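Local coordinates for beta-glucoside phosphorylase BglX (Unidentified, PDB 5VQE), which probably catalyses phosphorolysis of beta-glucosides, transferring the glucosyl unit to inorganic phosphate through a glycoside hydrolase family 3 fold, at residues A[72-75]-A[76-80]; A[245-248]-A[249-252]; A[402-406]-A[407-411]; A[457-460]-A[461-464]. All coordinates share one frame; numbering follows the deposited sequence.

The four contacts follow one another along the chain, each within one continuous stretch. Interactions 1 and 2 both fall in the family 3 N-terminal, TIM-barrel-like region, on helix 69-82 and on the short helix 246-252, with centres 43 Å apart. Interactions 3 and 4 belong to the later part, built round a mixed sheet: residues 402-411 form a loop leading into strand 412-419, and residues 457-464 start the helix that precedes strand 469-475. Their centres lie 21 Å apart, and each is more than 50 Å from those of interactions 1 and 2. None touches another; each is local to its own helix or loop. The side chain of Met72 in interaction 1 is about 12 Å from the bound fluoroglucose.

Interaction 1: residues A[72-75]-A[76-80]; sequences MREF and TQRLQ
Glu74 and Arg78 are brought alongside each other by two torsions: Glu74 CG stands anti to its backbone N (chi1 -176°), running the chain outward, while a bend at chi3 of Arg78 (54°) turns its guanidinium back to meet it. The two chains point the same way, their carboxylate and guanidinium planes only 27° apart, and Arg78 NH1 makes a weak bond of 3.4 Å to Glu74 OE1, which sits at the edge of the guanidinium. This long salt bridge is backed by aliphatic contact, Glu74 CG lying 4.0 Å from Arg78 CD. The same NH1 is 4.0 Å from Phe75 CE1, with ring and guanidinium almost perpendicular.

On the neighbouring flank of the helix, a water ties Arg73 to Gln77: it accepts from Arg73 NH1 at 3.3 Å and donates to Gln77 OE1 at 2.8 Å, spanning two planar groups that do not bond directly. The other end of the guanidinium, NH2, is held by the carbonyl of Pro367. On the inner side Phe75 CB packs loosely on Leu79 CD1 at 4.4 Å, and both side chains rest on Ile42 and Tyr64. Thr76 N bonds to Met72 O at 2.9 Å, the first of five successive i to i+4 backbone bonds within residues 72-80, and Thr76 OG1 is engaged by Tyr64 OH and Val139 O. Polar pairs thus line the outer side and apolar groups the inner side of an amphipathic helix, the connecting helix of the beta-alpha-beta unit 61-64, 69-82, 88-91, as found in a TIM barrel.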
loop_
_atom_site.group_PDB
_atom_site.type_symbol
_atom_site.label_atom_id
_atom_site.label_comp_id
_atom_site.label_asym_id
_atom_site.label_seq_id
_atom_site.Cartn_x
_atom_site.Cartn_y
_atom_site.Cartn_z
ATOM N N MET A 72 19.018 2.401 6.029
ATOM C CA MET A 72 18.747 2.213 4.610
ATOM C C MET A 72 19.845 2.831 3.760
ATOM O O MET A 72 20.292 2.224 2.782
ATOM C CB MET A 72 17.404 2.828 4.237
ATOM C CG MET A 72 16.225 2.115 4.821
ATOM S SD MET A 72 14.674 2.688 4.133
ATOM C CE MET A 72 13.563 1.586 4.993
ATOM N N ARG A 73 20.279 4.049 4.104
ATOM C CA ARG A 73 21.313 4.713 3.312
ATOM C C ARG A 73 22.618 3.933 3.363
ATOM O O ARG A 73 23.312 3.793 2.348
ATOM C CB ARG A 73 21.531 6.149 3.807
ATOM C CG ARG A 73 22.556 6.936 2.980
ATOM C CD ARG A 73 22.795 8.348 3.519
ATOM N NE ARG A 73 23.392 9.207 2.494
ATOM C CZ ARG A 73 24.699 9.378 2.304
ATOM N NH1 ARG A 73 25.584 8.759 3.077
ATOM N NH2 ARG A 73 25.128 10.178 1.335
ATOM N N GLU A 74 22.971 3.424 4.541
ATOM C CA GLU A 74 24.168 2.608 4.665
ATOM C C GLU A 74 24.012 1.299 3.900
ATOM O O GLU A 74 24.941 0.860 3.208
ATOM C CB GLU A 74 24.456 2.349 6.148
ATOM C CG GLU A 74 25.731 1.585 6.424
ATOM C CD GLU A 74 25.768 1.041 7.839
ATOM O OE1 GLU A 74 25.894 -0.190 8.003
ATOM O OE2 GLU A 74 25.653 1.851 8.784
ATOM N N PHE A 75 22.837 0.674 3.991
ATOM C CA PHE A 75 22.603 -0.565 3.256
ATOM C C PHE A 75 22.734 -0.352 1.751
ATOM O O PHE A 75 23.308 -1.192 1.049
ATOM C CB PHE A 75 21.226 -1.126 3.597
ATOM C CG PHE A 75 21.164 -1.872 4.909
ATOM C CD1 PHE A 75 22.223 -1.861 5.799
ATOM C CD2 PHE A 75 20.030 -2.592 5.243
ATOM C CE1 PHE A 75 22.145 -2.551 6.997
ATOM C CE2 PHE A 75 19.952 -3.284 6.438
ATOM C CZ PHE A 75 21.006 -3.262 7.313
ATOM N N THR A 76 22.204 0.758 1.229
ATOM C CA THR A 76 22.303 1.002 -0.206
ATOM C C THR A 76 23.758 1.055 -0.654
ATOM O O THR A 76 24.122 0.476 -1.683
ATOM C CB THR A 76 21.589 2.301 -0.577
ATOM O OG1 THR A 76 20.185 2.155 -0.345
ATOM C CG2 THR A 76 21.826 2.654 -2.052
ATOM N N GLN A 77 24.601 1.764 0.099
ATOM C CA GLN A 77 26.011 1.858 -0.259
ATOM C C GLN A 77 26.662 0.485 -0.253
ATOM O O GLN A 77 27.343 0.095 -1.210
ATOM C CB GLN A 77 26.730 2.799 0.712
ATOM C CG GLN A 77 26.383 4.264 0.514
ATOM C CD GLN A 77 26.958 5.147 1.608
ATOM O OE1 GLN A 77 26.596 5.018 2.777
ATOM N NE2 GLN A 77 27.864 6.043 1.232
ATOM N N ARG A 78 26.452 -0.269 0.821
ATOM C CA ARG A 78 27.059 -1.586 0.931
ATOM C C ARG A 78 26.565 -2.512 -0.172
ATOM O O ARG A 78 27.358 -3.194 -0.833
ATOM C CB ARG A 78 26.752 -2.167 2.300
ATOM C CG ARG A 78 27.356 -1.363 3.442
ATOM C CD ARG A 78 26.835 -1.870 4.759
ATOM N NE ARG A 78 27.055 -3.301 4.907
ATOM C CZ ARG A 78 26.652 -4.012 5.952
ATOM N NH1 ARG A 78 25.997 -3.426 6.951
ATOM N NH2 ARG A 78 26.903 -5.313 5.997
ATOM N N LEU A 79 25.251 -2.541 -0.391
ATOM C CA LEU A 79 24.691 -3.450 -1.384
ATOM C C LEU A 79 25.172 -3.103 -2.783
ATOM O O LEU A 79 25.636 -3.975 -3.526
ATOM C CB LEU A 79 23.168 -3.416 -1.318
ATOM C CG LEU A 79 22.566 -4.130 -0.119
ATOM C CD1 LEU A 79 21.098 -3.754 0.009
ATOM C CD2 LEU A 79 22.736 -5.633 -0.249
ATOM N N GLN A 80 25.066 -1.831 -3.166
ATOM C CA GLN A 80 25.383 -1.461 -4.537
ATOM C C GLN A 80 26.859 -1.672 -4.847
ATOM O O GLN A 80 27.204 -2.175 -5.922
ATOM C CB GLN A 80 24.987 -0.011 -4.797
ATOM C CG GLN A 80 23.477 0.249 -4.769
ATOM C CD GLN A 80 22.749 -0.293 -5.992
ATOM O OE1 GLN A 80 23.186 -1.251 -6.622
ATOM N NE2 GLN A 80 21.620 0.321 -6.322
HETATM O O HOH W 1 25.384 6.185 5.077
#

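Interaction 2: residues A[245-248]-A[249-252]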
loop_
_atom_site.group_PDB
_atom_site.type_symbol
_atom_site.label_atom_id
_atom_site.label_comp_id
_atom_site.label_asym_id
_atom_site.label_seq_id
_atom_site.Cartn_x
_atom_site.Cartn_y
_atom_site.Cartn_z
ATOM N N GLN A 245 -8.952 -13.754 -12.228
ATOM C CA GLN A 245 -10.072 -13.133 -12.943
ATOM C C GLN A 245 -10.565 -14.190 -13.920
ATOM O O GLN A 245 -10.197 -14.192 -15.104
ATOM C CB GLN A 245 -9.670 -11.842 -13.655
ATOM C CG GLN A 245 -10.715 -10.733 -13.577
ATOM C CD GLN A 245 -12.114 -11.182 -14.004
ATOM O OE1 GLN A 245 -12.269 -12.180 -14.712
ATOM N NE2 GLN A 245 -13.138 -10.428 -13.585
ATOM N N PRO A 246 -11.360 -15.144 -13.440
ATOM C CA PRO A 246 -11.719 -16.283 -14.303
ATOM C C PRO A 246 -12.446 -15.878 -15.569
ATOM O O PRO A 246 -12.232 -16.489 -16.624
ATOM C CB PRO A 246 -12.594 -17.153 -13.387
ATOM C CG PRO A 246 -12.972 -16.288 -12.238
ATOM C CD PRO A 246 -11.874 -15.299 -12.073
ATOM N N ASN A 247 -13.290 -14.848 -15.508
ATOM C CA ASN A 247 -14.110 -14.500 -16.667
ATOM C C ASN A 247 -13.281 -13.824 -17.746
ATOM O O ASN A 247 -13.506 -14.046 -18.943
ATOM C CB ASN A 247 -15.277 -13.617 -16.227
ATOM C CG ASN A 247 -16.293 -14.382 -15.399
ATOM O OD1 ASN A 247 -16.609 -15.527 -15.704
ATOM N ND2 ASN A 247 -16.790 -13.764 -14.335
ATOM N N VAL A 248 -12.315 -12.997 -17.348
ATOM C CA VAL A 248 -11.379 -12.441 -18.321
ATOM C C VAL A 248 -10.496 -13.544 -18.880
ATOM O O VAL A 248 -10.195 -13.572 -20.080
ATOM C CB VAL A 248 -10.545 -11.319 -17.675
ATOM C CG1 VAL A 248 -9.419 -10.862 -18.600
ATOM C CG2 VAL A 248 -11.448 -10.140 -17.317
ATOM N N THR A 249 -10.064 -14.468 -18.019
ATOM C CA THR A 249 -9.244 -15.581 -18.481
ATOM C C THR A 249 -9.978 -16.387 -19.546
ATOM O O THR A 249 -9.410 -16.705 -20.596
ATOM C CB THR A 249 -8.854 -16.460 -17.297
ATOM O OG1 THR A 249 -8.042 -15.692 -16.401
ATOM C CG2 THR A 249 -8.069 -17.690 -17.757
ATOM N N ARG A 250 -11.257 -16.701 -19.305
ATOM C CA ARG A 250 -12.029 -17.458 -20.292
ATOM C C ARG A 250 -12.287 -16.656 -21.560
ATOM O O ARG A 250 -12.450 -17.247 -22.633
ATOM C CB ARG A 250 -13.362 -17.915 -19.711
ATOM C CG ARG A 250 -13.231 -19.016 -18.698
ATOM C CD ARG A 250 -14.566 -19.679 -18.403
ATOM N NE ARG A 250 -14.512 -20.341 -17.106
ATOM C CZ ARG A 250 -14.844 -19.771 -15.950
ATOM N NH1 ARG A 250 -15.291 -18.523 -15.916
ATOM N NH2 ARG A 250 -14.744 -20.461 -14.821
ATOM N N MET A 251 -12.363 -15.326 -21.464
ATOM C CA MET A 251 -12.494 -14.520 -22.674
ATOM C C MET A 251 -11.294 -14.728 -23.581
ATOM O O MET A 251 -11.442 -14.883 -24.799
ATOM C CB MET A 251 -12.647 -13.038 -22.321
ATOM C CG MET A 251 -12.676 -12.095 -23.534
ATOM S SD MET A 251 -12.624 -10.350 -23.088
ATOM C CE MET A 251 -10.874 -10.161 -22.806
ATOM N N VAL A 252 -10.093 -14.756 -22.998
ATOM C CA VAL A 252 -8.884 -14.984 -23.782
ATOM C C VAL A 252 -8.826 -16.423 -24.277
ATOM O O VAL A 252 -8.414 -16.680 -25.415
ATOM C CB VAL A 252 -7.641 -14.627 -22.945
ATOM C CG1 VAL A 252 -6.365 -14.976 -23.698
ATOM C CG2 VAL A 252 -7.665 -13.132 -22.558
HETATM O O HOH W 2 -7.421 -15.763 -13.705
#
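Asn247 and Arg250 meet with their flat groups turned 50° against each other. The amide oxygen OD1 comes to the rim of the guanidinium, in its plane, 3.3 Å from Arg250 NH1, while Pro246 CB packs 3.9 Å from that same NH1. The arginine chain, extended from CG to NE, runs back toward the N-terminal end of helix 246-252. The guanidinium has a salt-bridge partner in Asp258, which takes NH2, and Asn247 turns its ND2 to the carbonyl of Leu214.

The other main orientation is that of Gln245, the N-cap residue. Its side chain curls over the helix start so that OE1 accepts from Val248 N at 2.8 Å. The bond is nearly straight at the hydrogen (172°), although the donor stands above the amide carbonyl plane. NE2 of the same amide bonds to Leu214 O and Asn212 OD1, fixing which way the amide is flipped.

Thr249, four residues after the cap, closes the turn. With OG1 set beside its own backbone N (chi1 -64°), the hydroxyl donates to Gln245 O at 2.9 Å from above the carbonyl plane, while Thr249 N reaches that oxygen at 2.9 Å nearly end-on. A water completes the ring, accepting from Gln245 N and donating to Thr249 OG1 at 2.8 Å. Val248 packs on Leu270, Ile274 and Trp219, and Val252 joins it on Ile274. Chemically, the first turn is sealed by neutral groups: Gln245 O is gripped by two donors, Val248 N is satisfied by a side-chain amide, and the one cationic group finds its counter-charge at Asp258.

Interaction 3: residues A[402-406]-A[407-411]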
loop_
_atom_site.group_PDB
_atom_site.type_symbol
_atom_site.label_atom_id
_atom_site.label_comp_id
_atom_site.label_asym_id
_atom_site.label_seq_id
_atom_site.Cartn_x
_atom_site.Cartn_y
_atom_site.Cartn_z
ATOM N N LEU A 402 -24.742 18.958 19.090
ATOM C CA LEU A 402 -23.541 18.301 19.601
ATOM C C LEU A 402 -22.299 19.107 19.253
ATOM O O LEU A 402 -21.527 19.500 20.132
ATOM C CB LEU A 402 -23.418 16.887 19.035
ATOM C CG LEU A 402 -22.680 15.866 19.910
ATOM C CD1 LEU A 402 -22.186 14.713 19.050
ATOM C CD2 LEU A 402 -21.524 16.462 20.676
ATOM N N LEU A 403 -22.082 19.351 17.946
ATOM C CA LEU A 403 -20.914 20.066 17.467
ATOM C C LEU A 403 -21.224 21.555 17.317
ATOM O O LEU A 403 -22.352 21.927 16.985
ATOM C CB LEU A 403 -20.462 19.495 16.126
ATOM C CG LEU A 403 -20.165 17.992 16.140
ATOM C CD1 LEU A 403 -19.703 17.502 14.773
ATOM C CD2 LEU A 403 -19.128 17.640 17.208
ATOM N N PRO A 404 -20.248 22.442 17.576
ATOM C CA PRO A 404 -18.909 22.100 18.064
ATOM C C PRO A 404 -18.899 21.715 19.542
ATOM O O PRO A 404 -19.731 22.202 20.313
ATOM C CB PRO A 404 -18.116 23.388 17.838
ATOM C CG PRO A 404 -19.127 24.464 17.915
ATOM C CD PRO A 404 -20.390 23.894 17.353
ATOM N N LEU A 405 -17.963 20.852 19.924
ATOM C CA LEU A 405 -17.830 20.461 21.320
ATOM C C LEU A 405 -17.383 21.646 22.169
ATOM O O LEU A 405 -16.664 22.540 21.705
ATOM C CB LEU A 405 -16.831 19.318 21.462
ATOM C CG LEU A 405 -17.164 18.048 20.681
ATOM C CD1 LEU A 405 -16.077 17.014 20.902
ATOM C CD2 LEU A 405 -18.521 17.489 21.100
ATOM N N SER A 406 -17.826 21.643 23.430
ATOM C CA SER A 406 -17.479 22.665 24.389
ATOM C C SER A 406 -17.514 22.083 25.795
ATOM O O SER A 406 -18.497 21.406 26.141
ATOM C CB SER A 406 -18.437 23.850 24.311
ATOM O OG SER A 406 -18.279 24.675 25.448
ATOM N N PRO A 407 -16.496 22.333 26.625
ATOM C CA PRO A 407 -16.589 21.911 28.032
ATOM C C PRO A 407 -17.823 22.445 28.738
ATOM O O PRO A 407 -18.267 21.848 29.727
ATOM C CB PRO A 407 -15.304 22.470 28.654
ATOM C CG PRO A 407 -14.364 22.637 27.523
ATOM C CD PRO A 407 -15.197 22.967 26.329
ATOM N N GLN A 408 -18.402 23.546 28.259
ATOM C CA GLN A 408 -19.600 24.090 28.882
ATOM C C GLN A 408 -20.868 23.402 28.398
ATOM O O GLN A 408 -21.945 23.669 28.941
ATOM C CB GLN A 408 -19.680 25.595 28.626
ATOM C CG GLN A 408 -18.667 26.399 29.435
ATOM C CD GLN A 408 -17.240 26.255 28.927
ATOM O OE1 GLN A 408 -16.999 26.208 27.720
ATOM N NE2 GLN A 408 -16.283 26.183 29.853
ATOM N N LYS A 409 -20.765 22.530 27.397
ATOM C CA LYS A 409 -21.855 21.641 27.024
ATOM C C LYS A 409 -21.653 20.212 27.517
ATOM O O LYS A 409 -22.630 19.560 27.894
ATOM C CB LYS A 409 -22.036 21.628 25.502
ATOM C CG LYS A 409 -22.612 22.909 24.929
ATOM C CD LYS A 409 -23.029 22.718 23.470
ATOM C CE LYS A 409 -21.824 22.580 22.543
ATOM N NZ LYS A 409 -22.254 22.343 21.128
ATOM N N THR A 410 -20.411 19.705 27.517
ATOM C CA THR A 410 -20.129 18.323 27.928
ATOM C C THR A 410 -18.758 18.294 28.615
ATOM O O THR A 410 -17.729 18.054 27.978
ATOM C CB THR A 410 -20.177 17.367 26.738
ATOM O OG1 THR A 410 -19.213 17.760 25.752
ATOM C CG2 THR A 410 -21.567 17.339 26.100
ATOM N N LYS A 411 -18.758 18.495 29.936
ATOM C CA LYS A 411 -17.494 18.595 30.664
ATOM C C LYS A 411 -16.792 17.244 30.762
ATOM O O LYS A 411 -15.581 17.147 30.532
ATOM C CB LYS A 411 -17.735 19.176 32.061
ATOM C CG LYS A 411 -16.486 19.299 32.931
ATOM C CD LYS A 411 -15.471 20.314 32.395
ATOM C CE LYS A 411 -16.087 21.693 32.213
ATOM N NZ LYS A 411 -16.986 22.087 33.346
HETATM O O HOH W 3 -19.668 19.509 23.907
#
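The carbonyl groups of Leu402 and Pro404 both receive the ammonium of Lys409, but from different directions. NZ stands well above the plane of the Leu402 carbonyl, 3.1 Å from Leu402 O, whereas it approaches Pro404 O at 2.7 Å with only a 29° tilt from that carbonyl plane. A third bond, to Gly401 O, adds to the grip, so the charge is met by three backbone oxygens of the loop. A bend at chi3 (-71°) carries the lysine chain there, and its CE runs past Ser406 CB at 4.0 Å.

The carbonyl of Ser406 is likewise shared: Thr410 N lies nearly end-on to it at 2.9 Å, and Lys409 N bonds to Ser406 O at 2.8 Å from above its plane. The Ser406-Lys409 bond closes a type I beta turn with Pro407 and Gln408 at its corners. Ser406 OG, in turn, accepts from Gln408 N at 3.0 Å, which makes an ST turn and ties the serine side chain to the same bend. These tight turns lead straight into strand 412-419 of the mixed sheet. The peptide bond before Pro404 is cis, and the chain bends sharply there. A water accepts from Ser406 N and sits 2.6 Å from Thr410 OG1, bridging the two arms of the loop, while the Pro407 and Thr410 side chains rest on Phe443.

Interaction 4: residues A[457-460]-A[461-464]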
loop_
_atom_site.group_PDB
_atom_site.type_symbol
_atom_site.label_atom_id
_atom_site.label_comp_id
_atom_site.label_asym_id
_atom_site.label_seq_id
_atom_site.Cartn_x
_atom_site.Cartn_y
_atom_site.Cartn_z
ATOM N N GLY A 457 -23.858 -2.950 40.474
ATOM C CA GLY A 457 -23.511 -1.942 41.461
ATOM C C GLY A 457 -23.418 -0.520 40.953
ATOM O O GLY A 457 -23.003 0.365 41.709
ATOM N N TYR A 458 -23.794 -0.260 39.707
ATOM C CA TYR A 458 -23.657 1.063 39.113
ATOM C C TYR A 458 -24.750 1.185 38.067
ATOM O O TYR A 458 -24.905 0.294 37.227
ATOM C CB TYR A 458 -22.261 1.232 38.501
ATOM C CG TYR A 458 -21.887 2.620 38.022
ATOM C CD1 TYR A 458 -22.038 2.985 36.686
ATOM C CD2 TYR A 458 -21.331 3.553 38.897
ATOM C CE1 TYR A 458 -21.668 4.255 36.243
ATOM C CE2 TYR A 458 -20.953 4.818 38.459
ATOM C CZ TYR A 458 -21.123 5.163 37.136
ATOM O OH TYR A 458 -20.755 6.426 36.709
ATOM N N SER A 459 -25.512 2.264 38.137
ATOM C CA SER A 459 -26.709 2.433 37.326
ATOM C C SER A 459 -26.430 3.340 36.134
ATOM O O SER A 459 -25.392 4.002 36.047
ATOM C CB SER A 459 -27.841 3.019 38.172
ATOM O OG SER A 459 -27.576 4.379 38.455
ATOM N N ILE A 460 -27.388 3.364 35.204
ATOM C CA ILE A 460 -27.308 4.291 34.081
ATOM C C ILE A 460 -27.450 5.720 34.579
ATOM O O ILE A 460 -26.852 6.641 34.015
ATOM C CB ILE A 460 -28.369 3.960 33.012
ATOM C CG1 ILE A 460 -28.065 2.597 32.365
ATOM C CG2 ILE A 460 -28.429 5.069 31.953
ATOM C CD1 ILE A 460 -28.895 2.275 31.125
ATOM N N GLU A 461 -28.234 5.938 35.636
ATOM C CA GLU A 461 -28.334 7.286 36.187
ATOM C C GLU A 461 -26.997 7.717 36.772
ATOM O O GLU A 461 -26.579 8.867 36.588
ATOM C CB GLU A 461 -29.454 7.354 37.231
ATOM C CG GLU A 461 -29.651 8.727 37.882
ATOM C CD GLU A 461 -30.094 9.824 36.912
ATOM O OE1 GLU A 461 -30.410 9.508 35.741
ATOM O OE2 GLU A 461 -30.127 11.010 37.334
ATOM N N ASP A 462 -26.304 6.805 37.467
ATOM C CA ASP A 462 -24.941 7.085 37.912
ATOM C C ASP A 462 -24.058 7.464 36.731
ATOM O O ASP A 462 -23.337 8.468 36.768
ATOM C CB ASP A 462 -24.340 5.866 38.620
ATOM C CG ASP A 462 -25.025 5.530 39.933
ATOM O OD1 ASP A 462 -25.553 6.436 40.611
ATOM O OD2 ASP A 462 -25.013 4.336 40.295
ATOM N N LEU A 463 -24.083 6.645 35.679
ATOM C CA LEU A 463 -23.304 6.940 34.484
ATOM C C LEU A 463 -23.597 8.344 33.967
ATOM O O LEU A 463 -22.677 9.099 33.635
ATOM C CB LEU A 463 -23.609 5.905 33.403
ATOM C CG LEU A 463 -22.807 6.022 32.108
ATOM C CD1 LEU A 463 -21.348 5.614 32.331
ATOM C CD2 LEU A 463 -23.442 5.166 31.017
ATOM N N LYS A 464 -24.883 8.708 33.872
ATOM C CA LYS A 464 -25.241 10.027 33.354
ATOM C C LYS A 464 -24.784 11.134 34.289
ATOM O O LYS A 464 -24.455 12.236 33.832
ATOM C CB LYS A 464 -26.746 10.135 33.141
ATOM C CG LYS A 464 -27.287 9.262 32.035
ATOM C CD LYS A 464 -28.795 9.063 32.186
ATOM C CE LYS A 464 -29.592 9.816 31.144
ATOM N NZ LYS A 464 -31.059 9.576 31.308
#
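The aromatic face of Tyr458 lies against the CB of an acidic residue: Asp462 CB sits 3.6 Å from the ring centroid and 14° off its normal, a CH-pi contact with the methylene rather than with the carboxylate. The carboxylate is tipped 50° from the ring plane and directed toward the backbone of Ser459. Tyr458 is laid over the helix start by its extended first torsion, CG opposite the backbone N (chi1 -171°). The ring also packs on the next residue, with CE1 3.8 Å from Leu463 CB. Its hydroxyl continues along the helix to bond with Asp466 OD2.

Ser459 and Asp462 exchange two reciprocal bonds. Ser459 OG, placed between its own backbone N and carbonyl carbon, accepts from Asp462 N at 2.9 Å. In return, Ser459 N donates to Asp462 OD2 at 3.0 Å, reaching it from above the carboxylate plane. Both bonds are almost straight at the hydrogen. They satisfy NH groups that the first helical turn cannot pair internally, and the negative charge near the helix start would be expected to interact well with the helix dipole; Arg465 adds a long, weak ion pair to OD1. The regular pattern then takes over, with Leu463 N bonding to Ser459 O at 3.0 Å and Lys464 N to Ile460 O at 2.9 Å. One turn apart, Ile460 CG2 touches Lys464 CD at 4.0 Å, and Ile460 also packs on Phe500. Ser459 at the N-cap and Asp462 three residues on form a classical capping box, here opening helix 460-466 ahead of strand 469-475 in the mixed sheet.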